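Local coordinates for protein acetolactate synthase isozyme 1 large subunit (Escherichia coli, PDB 6LPI) that is the large subunit of a thiamine diphosphate-dependent enzyme and binds thiamine diphosphate, a magnesium ion and flavin-adenine dinucleotide, at residues S442-L447 and M469-L474; N499-A504 and L535-I540. All blocks are in the same frame, centred on the assembly; numbering follows the deposited sequence.

Interaction 1. Residues S442-L447 and M469-L474. With MG (magnesium ion), chain K; TPP (thiamine diphosphate), chain J.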
ATOM      1  N   SER B 442      15.401  -6.908   8.314  1.00 58.94           N
ATOM      2  CA  SER B 442      15.491  -5.533   8.771  1.00 42.49           C
ATOM      3  C   SER B 442      16.929  -5.041   8.700  1.00 47.68           C
ATOM      4  O   SER B 442      17.874  -5.804   8.476  1.00 60.46           O
ATOM      5  CB  SER B 442      14.954  -5.415  10.211  1.00 57.46           C
ATOM      6  OG  SER B 442      14.999  -4.088  10.715  1.00 58.96           O
ATOM      7  N   GLY B 443      17.074  -3.733   8.905  1.00 42.73           N
ATOM      8  CA  GLY B 443      18.373  -3.107   8.984  1.00 46.12           C
ATOM      9  C   GLY B 443      18.504  -2.318  10.276  1.00 49.04           C
ATOM     10  O   GLY B 443      17.516  -1.987  10.929  1.00 47.63           O
ATOM     11  N   ASP B 444      19.756  -1.980  10.599  1.00 58.98           N
ATOM     12  CA  ASP B 444      20.060  -1.326  11.870  1.00 58.92           C
ATOM     13  C   ASP B 444      19.299  -0.017  12.031  1.00 66.24           C
ATOM     14  O   ASP B 444      18.885   0.333  13.145  1.00 80.58           O
ATOM     15  CB  ASP B 444      21.564  -1.093  12.011  1.00 58.82           C
ATOM     16  CG  ASP B 444      22.159  -0.344  10.838  1.00 64.93           C
ATOM     17  OD1 ASP B 444      21.580  -0.363   9.741  1.00 73.46           O
ATOM     18  OD2 ASP B 444      23.192   0.322  11.033  1.00 68.41           O
ATOM     19  N   GLY B 445      19.146   0.748  10.948  1.00 47.63           N
ATOM     20  CA  GLY B 445      18.460   2.018  11.068  1.00 42.53           C
ATOM     21  C   GLY B 445      16.954   1.864  11.190  1.00 48.70           C
ATOM     22  O   GLY B 445      16.335   2.413  12.108  1.00 53.40           O
ATOM     23  N   SER B 446      16.342   1.084  10.295  1.00 39.33           N
ATOM     24  CA  SER B 446      14.885   0.944  10.351  1.00 48.26           C
ATOM     25  C   SER B 446      14.405   0.289  11.643  1.00 49.66           C
ATOM     26  O   SER B 446      13.385   0.707  12.198  1.00 51.22           O
ATOM     27  CB  SER B 446      14.342   0.173   9.155  1.00 37.78           C
ATOM     28  OG  SER B 446      14.780   0.697   7.938  1.00 43.25           O
ATOM     29  N   LEU B 447      15.099  -0.746  12.127  1.00 49.51           N
ATOM     30  CA  LEU B 447      14.602  -1.457  13.300  1.00 51.29           C
ATOM     31  C   LEU B 447      14.451  -0.547  14.522  1.00 60.50           C
ATOM     32  O   LEU B 447      13.557  -0.767  15.355  1.00 64.87           O
ATOM     33  CB  LEU B 447      15.527  -2.624  13.621  1.00 43.70           C
ATOM     34  CG  LEU B 447      15.111  -3.484  14.816  1.00 44.70           C
ATOM     35  CD1 LEU B 447      13.891  -4.385  14.524  1.00 43.72           C
ATOM     36  CD2 LEU B 447      16.292  -4.281  15.299  1.00 46.81           C
ATOM     37  N   MET B 469      20.275  -7.323   9.243  1.00 64.23           N
ATOM     38  CA  MET B 469      21.528  -7.057   8.536  1.00 59.64           C
ATOM     39  C   MET B 469      22.002  -5.698   9.024  1.00 58.10           C
ATOM     40  O   MET B 469      21.420  -4.668   8.677  1.00 67.56           O
ATOM     41  CB  MET B 469      21.335  -7.055   7.021  1.00 58.29           C
ATOM     42  CG  MET B 469      20.483  -8.179   6.500  1.00 66.34           C
ATOM     43  SD  MET B 469      20.802  -8.512   4.762  1.00 68.54           S
ATOM     44  CE  MET B 469      19.285  -9.371   4.305  1.00 64.86           C
ATOM     45  N   ASN B 470      23.048  -5.691   9.823  1.00 54.05           N
ATOM     46  CA  ASN B 470      23.498  -4.487  10.503  1.00 57.28           C
ATOM     47  C   ASN B 470      24.764  -4.060   9.772  1.00 59.58           C
ATOM     48  O   ASN B 470      25.825  -4.656   9.952  1.00 58.31           O
ATOM     49  CB  ASN B 470      23.743  -4.782  11.979  1.00 62.16           C
ATOM     50  CG  ASN B 470      24.554  -3.718  12.674  1.00 71.11           C
ATOM     51  OD1 ASN B 470      24.737  -2.614  12.147  1.00 76.35           O
ATOM     52  ND2 ASN B 470      25.077  -4.050  13.851  1.00 72.16           N
ATOM     53  N   ASN B 471      24.628  -3.051   8.911  1.00 60.28           N
ATOM     54  CA  ASN B 471      25.725  -2.441   8.163  1.00 65.37           C
ATOM     55  C   ASN B 471      26.381  -1.275   8.890  1.00 64.12           C
ATOM     56  O   ASN B 471      27.291  -0.654   8.325  1.00 71.02           O
ATOM     57  CB  ASN B 471      25.231  -1.967   6.787  1.00 63.23           C
ATOM     58  CG  ASN B 471      24.091  -0.985   6.881  1.00 74.20           C
ATOM     59  OD1 ASN B 471      23.647  -0.628   7.966  1.00 88.80           O
ATOM     60  ND2 ASN B 471      23.590  -0.564   5.739  1.00 81.75           N
ATOM     61  N   GLU B 472      25.957  -0.986  10.121  1.00 55.22           N
ATOM     62  CA  GLU B 472      26.313   0.231  10.857  1.00 65.29           C
ATOM     63  C   GLU B 472      26.325   1.444   9.929  1.00 70.09           C
ATOM     64  O   GLU B 472      27.321   2.148   9.773  1.00 78.85           O
ATOM     65  CB  GLU B 472      27.614   0.032  11.633  1.00 69.88           C
ATOM     66  CG  GLU B 472      27.588  -1.352  12.335  1.00 85.48           C
ATOM     67  CD  GLU B 472      28.534  -1.505  13.520  1.00 97.55           C
ATOM     68  OE1 GLU B 472      28.113  -2.103  14.546  1.00 96.47           O
ATOM     69  OE2 GLU B 472      29.655  -0.949  13.465  1.00106.89           O
ATOM     70  N   ALA B 473      25.164   1.660   9.309  1.00 61.91           N
ATOM     71  CA  ALA B 473      24.930   2.671   8.285  1.00 66.61           C
ATOM     72  C   ALA B 473      23.432   2.751   7.984  1.00 67.05           C
ATOM     73  O   ALA B 473      22.691   1.770   8.140  1.00 46.35           O
ATOM     74  CB  ALA B 473      25.712   2.371   6.999  1.00 59.68           C
ATOM     75  N   LEU B 474      23.003   3.925   7.504  1.00 62.59           N
ATOM     76  CA  LEU B 474      21.691   3.998   6.878  1.00 58.74           C
ATOM     77  C   LEU B 474      21.759   3.132   5.633  1.00 62.72           C
ATOM     78  O   LEU B 474      21.164   2.056   5.613  1.00 70.08           O
ATOM     79  CB  LEU B 474      21.289   5.441   6.590  1.00 57.11           C
ATOM     80  CG  LEU B 474      20.976   6.168   7.911  1.00 59.95           C
ATOM     81  CD1 LEU B 474      20.890   7.673   7.793  1.00 59.20           C
ATOM     82  CD2 LEU B 474      19.654   5.631   8.486  1.00 57.01           C
TER
HETATM   83 MG    MG K 603      21.634  -1.241   7.714  1.00 50.34          MG
HETATM   84  N1' TPP J 602      13.331   8.401   7.297  1.00 31.71           N
HETATM   85  C2' TPP J 602      12.266   7.520   7.259  1.00 35.82           C
HETATM   86  CM2 TPP J 602      11.274   7.447   8.383  1.00 37.67           C
HETATM   87  N3' TPP J 602      12.080   6.688   6.184  1.00 36.20           N
HETATM   88  C4' TPP J 602      12.930   6.731   5.115  1.00 32.72           C
HETATM   89  N4' TPP J 602      12.678   5.905   4.100  1.00 30.60           N
HETATM   90  C5' TPP J 602      14.012   7.616   5.139  1.00 28.97           C
HETATM   91  C6' TPP J 602      14.202   8.445   6.240  1.00 23.86           C
HETATM   92  C7' TPP J 602      15.002   7.663   3.992  1.00 33.11           C
HETATM   93  N3  TPP J 602      15.699   6.406   3.954  1.00 34.84           N
HETATM   94  C2  TPP J 602      15.325   5.370   3.131  1.00 44.43           C
HETATM   95  S1  TPP J 602      16.228   4.062   3.267  1.00 45.41           S
HETATM   96  C5  TPP J 602      17.149   4.768   4.390  1.00 44.54           C
HETATM   97  C4  TPP J 602      16.768   6.048   4.704  1.00 34.90           C
HETATM   98  CM4 TPP J 602      17.490   6.870   5.717  1.00 44.18           C
HETATM   99  C6  TPP J 602      18.294   3.979   4.980  1.00 45.41           C
HETATM  100  C7  TPP J 602      17.841   2.616   5.502  1.00 50.63           C
HETATM  101  O7  TPP J 602      18.586   2.325   6.665  1.00 48.63           O
HETATM  102  PA  TPP J 602      18.750   0.814   7.208  1.00 49.27           P
HETATM  103  O1A TPP J 602      17.631   0.440   8.142  1.00 41.74           O
HETATM  104  O2A TPP J 602      20.107   0.776   7.886  1.00 56.10           O
HETATM  105  O3A TPP J 602      18.658  -0.175   5.941  1.00 48.52           O
HETATM  106  PB  TPP J 602      19.946  -0.608   5.038  1.00 54.88           P
HETATM  107  O1B TPP J 602      19.711  -2.014   4.482  1.00 40.72           O
HETATM  108  O2B TPP J 602      20.196   0.341   3.892  1.00 51.72           O
HETATM  109  O3B TPP J 602      21.197  -0.539   5.888  1.00 60.79           O

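Interaction 2. Residues N499-A504 and L535-I540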
ATOM      1  N   ASN B 499      24.647  -2.428  21.088  1.00 68.23           N
ATOM      2  CA  ASN B 499      24.598  -3.882  21.109  1.00 69.90           C
ATOM      3  C   ASN B 499      23.148  -4.314  20.913  1.00 72.13           C
ATOM      4  O   ASN B 499      22.322  -4.175  21.820  1.00 78.43           O
ATOM      5  CB  ASN B 499      25.185  -4.411  22.416  1.00 69.02           C
ATOM      6  CG  ASN B 499      25.127  -5.922  22.524  1.00 70.70           C
ATOM      7  OD1 ASN B 499      24.284  -6.593  21.933  1.00 72.99           O
ATOM      8  ND2 ASN B 499      26.057  -6.466  23.263  1.00 74.29           N
ATOM      9  N   PHE B 500      22.847  -4.863  19.734  1.00 63.70           N
ATOM     10  CA  PHE B 500      21.474  -5.259  19.429  1.00 63.50           C
ATOM     11  C   PHE B 500      21.054  -6.552  20.132  1.00 61.23           C
ATOM     12  O   PHE B 500      19.868  -6.715  20.447  1.00 56.29           O
ATOM     13  CB  PHE B 500      21.301  -5.403  17.919  1.00 66.94           C
ATOM     14  CG  PHE B 500      21.157  -4.095  17.204  1.00 66.05           C
ATOM     15  CD1 PHE B 500      19.933  -3.457  17.133  1.00 57.88           C
ATOM     16  CD2 PHE B 500      22.260  -3.492  16.607  1.00 70.60           C
ATOM     17  CE1 PHE B 500      19.801  -2.238  16.460  1.00 55.51           C
ATOM     18  CE2 PHE B 500      22.136  -2.276  15.944  1.00 64.61           C
ATOM     19  CZ  PHE B 500      20.901  -1.652  15.874  1.00 57.81           C
ATOM     20  N   MET B 501      21.986  -7.478  20.374  1.00 57.96           N
ATOM     21  CA  MET B 501      21.643  -8.692  21.112  1.00 63.84           C
ATOM     22  C   MET B 501      21.221  -8.358  22.538  1.00 66.57           C
ATOM     23  O   MET B 501      20.213  -8.872  23.041  1.00 66.89           O
ATOM     24  CB  MET B 501      22.829  -9.651  21.129  1.00 67.53           C
ATOM     25  CG  MET B 501      22.947 -10.517  19.903  1.00 80.68           C
ATOM     26  SD  MET B 501      23.785  -9.530  18.649  1.00 90.76           S
ATOM     27  CE  MET B 501      25.111  -8.811  19.618  1.00 94.47           C
ATOM     28  N   GLN B 502      21.990  -7.496  23.208  1.00 63.37           N
ATOM     29  CA  GLN B 502      21.615  -7.054  24.541  1.00 59.97           C
ATOM     30  C   GLN B 502      20.208  -6.487  24.547  1.00 62.77           C
ATOM     31  O   GLN B 502      19.400  -6.810  25.427  1.00 62.39           O
ATOM     32  CB  GLN B 502      22.617  -6.021  25.057  1.00 60.57           C
ATOM     33  CG  GLN B 502      22.578  -5.872  26.580  1.00 64.42           C
ATOM     34  CD  GLN B 502      23.906  -5.433  27.181  1.00 65.11           C
ATOM     35  OE1 GLN B 502      24.150  -5.634  28.369  1.00 64.44           O
ATOM     36  NE2 GLN B 502      24.766  -4.832  26.364  1.00 66.43           N
ATOM     37  N   ILE B 503      19.888  -5.664  23.551  1.00 64.84           N
ATOM     38  CA  ILE B 503      18.599  -4.986  23.532  1.00 63.52           C
ATOM     39  C   ILE B 503      17.469  -5.987  23.306  1.00 62.28           C
ATOM     40  O   ILE B 503      16.528  -6.069  24.105  1.00 63.90           O
ATOM     41  CB  ILE B 503      18.606  -3.879  22.463  1.00 64.65           C
ATOM     42  CG1 ILE B 503      19.634  -2.806  22.823  1.00 60.00           C
ATOM     43  CG2 ILE B 503      17.220  -3.260  22.299  1.00 55.08           C
ATOM     44  CD1 ILE B 503      19.826  -1.779  21.744  1.00 55.94           C
ATOM     45  N   ALA B 504      17.560  -6.780  22.235  1.00 56.04           N
ATOM     46  CA  ALA B 504      16.535  -7.787  21.963  1.00 55.79           C
ATOM     47  C   ALA B 504      16.357  -8.744  23.133  1.00 64.24           C
ATOM     48  O   ALA B 504      15.243  -9.219  23.383  1.00 63.09           O
ATOM     49  CB  ALA B 504      16.872  -8.557  20.693  1.00 60.04           C
ATOM     50  N   LEU B 535      15.661 -12.381  17.616  1.00 55.58           N
ATOM     51  CA  LEU B 535      16.494 -11.467  16.851  1.00 55.41           C
ATOM     52  C   LEU B 535      17.763 -12.175  16.408  1.00 59.38           C
ATOM     53  O   LEU B 535      18.504 -12.698  17.243  1.00 57.18           O
ATOM     54  CB  LEU B 535      16.902 -10.260  17.687  1.00 54.91           C
ATOM     55  CG  LEU B 535      17.950  -9.436  16.948  1.00 60.89           C
ATOM     56  CD1 LEU B 535      17.271  -8.414  16.024  1.00 63.04           C
ATOM     57  CD2 LEU B 535      18.991  -8.818  17.885  1.00 64.60           C
ATOM     58  N   ILE B 536      18.048 -12.133  15.111  1.00 63.37           N
ATOM     59  CA  ILE B 536      19.254 -12.728  14.549  1.00 62.50           C
ATOM     60  C   ILE B 536      20.061 -11.609  13.904  1.00 71.77           C
ATOM     61  O   ILE B 536      19.571 -10.931  12.993  1.00 77.87           O
ATOM     62  CB  ILE B 536      18.931 -13.825  13.528  1.00 61.49           C
ATOM     63  CG1 ILE B 536      18.227 -14.988  14.214  1.00 64.26           C
ATOM     64  CG2 ILE B 536      20.211 -14.336  12.897  1.00 65.08           C
ATOM     65  CD1 ILE B 536      16.734 -14.831  14.310  1.00 71.50           C
ATOM     66  N   HIS B 537      21.297 -11.430  14.358  1.00 68.36           N
ATOM     67  CA  HIS B 537      22.110 -10.277  14.000  1.00 65.47           C
ATOM     68  C   HIS B 537      23.290 -10.700  13.136  1.00 65.88           C
ATOM     69  O   HIS B 537      23.951 -11.700  13.436  1.00 75.10           O
ATOM     70  CB  HIS B 537      22.563  -9.553  15.265  1.00 59.41           C
ATOM     71  CG  HIS B 537      23.694  -8.598  15.057  1.00 60.21           C
ATOM     72  ND1 HIS B 537      24.986  -9.021  14.832  1.00 60.19           N
ATOM     73  CD2 HIS B 537      23.724  -7.246  15.024  1.00 56.80           C
ATOM     74  CE1 HIS B 537      25.768  -7.968  14.685  1.00 61.00           C
ATOM     75  NE2 HIS B 537      25.026  -6.880  14.793  1.00 61.38           N
ATOM     76  N   VAL B 538      23.559  -9.926  12.071  1.00 56.99           N
ATOM     77  CA  VAL B 538      24.646 -10.205  11.129  1.00 67.76           C
ATOM     78  C   VAL B 538      25.363  -8.918  10.750  1.00 67.69           C
ATOM     79  O   VAL B 538      24.738  -8.000  10.215  1.00 75.03           O
ATOM     80  CB  VAL B 538      24.129 -10.877   9.848  1.00 75.53           C
ATOM     81  CG1 VAL B 538      25.236 -10.972   8.807  1.00 75.78           C
ATOM     82  CG2 VAL B 538      23.582 -12.227  10.161  1.00 81.35           C
ATOM     83  N   ARG B 539      26.679  -8.875  10.945  1.00 61.98           N
ATOM     84  CA  ARG B 539      27.451  -7.736  10.468  1.00 64.04           C
ATOM     85  C   ARG B 539      27.631  -7.819   8.956  1.00 67.32           C
ATOM     86  O   ARG B 539      27.817  -8.901   8.395  1.00 72.92           O
ATOM     87  CB  ARG B 539      28.804  -7.669  11.172  1.00 68.87           C
ATOM     88  CG  ARG B 539      29.958  -8.450  10.510  1.00 91.81           C
ATOM     89  CD  ARG B 539      29.813  -9.992  10.571  1.00 98.74           C
ATOM     90  NE  ARG B 539      29.815 -10.517  11.940  1.00 91.92           N
ATOM     91  CZ  ARG B 539      29.406 -11.735  12.270  1.00 79.43           C
ATOM     92  NH1 ARG B 539      28.981 -12.574  11.337  1.00 78.45           N
ATOM     93  NH2 ARG B 539      29.424 -12.127  13.534  1.00 78.44           N
ATOM     94  N   ILE B 540      27.538  -6.671   8.292  1.00 65.49           N
ATOM     95  CA  ILE B 540      27.699  -6.564   6.841  1.00 67.91           C
ATOM     96  C   ILE B 540      28.501  -5.302   6.557  1.00 72.68           C
ATOM     97  O   ILE B 540      28.281  -4.267   7.196  1.00 75.43           O
ATOM     98  CB  ILE B 540      26.328  -6.547   6.121  1.00 71.42           C
ATOM     99  CG1 ILE B 540      25.683  -7.936   6.147  1.00 74.32           C
ATOM    100  CG2 ILE B 540      26.428  -6.012   4.695  1.00 65.98           C
ATOM    101  CD1 ILE B 540      24.462  -8.037   5.269  1.00 72.85           C
TER

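Interaction 1. Residues S442-L447 and M469-L474
D444 and N471 meet at the magnesium ion, which D444 OD1 binds at 2.2 Å and N471 OD1 at 2.1 Å. Carboxylate and amide planes stand 75° apart, and thiamine diphosphate adds O2A and O3B to the same metal. In both residues CG lies between the backbone N and carbonyl carbon (chi1 54° in D444, 58° in N471), which turns the two oxygens onto the ion. The other carboxylate oxygen, D444 OD2, accepts from A473 N at 2.9 Å through its syn lone pair, so both oxygens of the acid are engaged. N470 OD1 takes E472 N at 2.9 Å, an Asx turn that shapes the loop after the strand. At the strand ends M469 N donates to S442 O (2.9 Å), while S442 OG is hydrogen-bonded to D390 OD2. The diphosphate oxygen O1A accepts from S446 N and S446 OG, and O2A from G445 N at 3.2 Å. G443-D444-G445, with N470-N471 some two dozen residues on, fits the GDG...NN diphosphate-binding motif of thiamine diphosphate enzymes. The site lies at the C-terminal ends of neighbouring parallel strands 438-443 and 464-470; helix 393-401 touches S446, M469 and N471, and F500 of helix 500-506 touches D444 and N470.

Interaction 2. Residues N499-A504 and L535-I540
L535, H537 and M501 carry most of this contact, in which helix 500-504 lies against strand 535-539. The axes of these two short segments approach to 9.0 Å and run nearly antiparallel, at 173°. L535 points at the helix and sets CB against A504 CB at 3.5 Å, where the two backbones come nearest. With CG anti to the backbone N (chi1 171°), its CD2 branch reaches along the helix, packing on A504 CB and coming within 3.4 Å of F500 O; F500 CB lies a little farther from the same methyl, at 4.1 Å.

Two residues along the strand, H537 points the same way and meets M501. The methionine chain bends at chi2 and chi3, bringing SD to 3.6 Å from H537 CB and 4.2 Å from the ring centroid, an oblique sulfur-aromatic contact in which the two side chains cross at about a right angle. NE2 of the imidazole is hydrogen-bonded to N470 ND2, and ND1 has a weak hydrogen bond to D513 OD2. Ahead of M501 the helix is capped by N499, whose OD1 accepts from Q502 N at 2.8 Å.

The helix packs over a face of the parallel sheet: strand 534-539 runs between 464-470, whose L468 touches F500 and H537, and 510-513, whose T511 touches M501 and A504.

Overall arrangement
Both contacts belong to the C-terminal thiamine diphosphate-binding domain and are in series. From the N terminus, strand 438-443 and helix 444-447 come first; helix 453-459 and strand 464-470 follow, and interaction 1 closes this loop of 21 residues at the thiamine diphosphate and magnesium ion. The chain then passes through helix 476-484 to helix 500-506, where interaction 2 opens; it closes, across 30 intervening residues, on strand 534-539, after strand 510-513 and helix 521-529. The loops neither nest nor cross. They join through one sheet, since strands 464-470 and 534-539 are neighbours: N470 N probably bonds to V538 O, and M469 packs on I540. The centres lie about 10 Å apart.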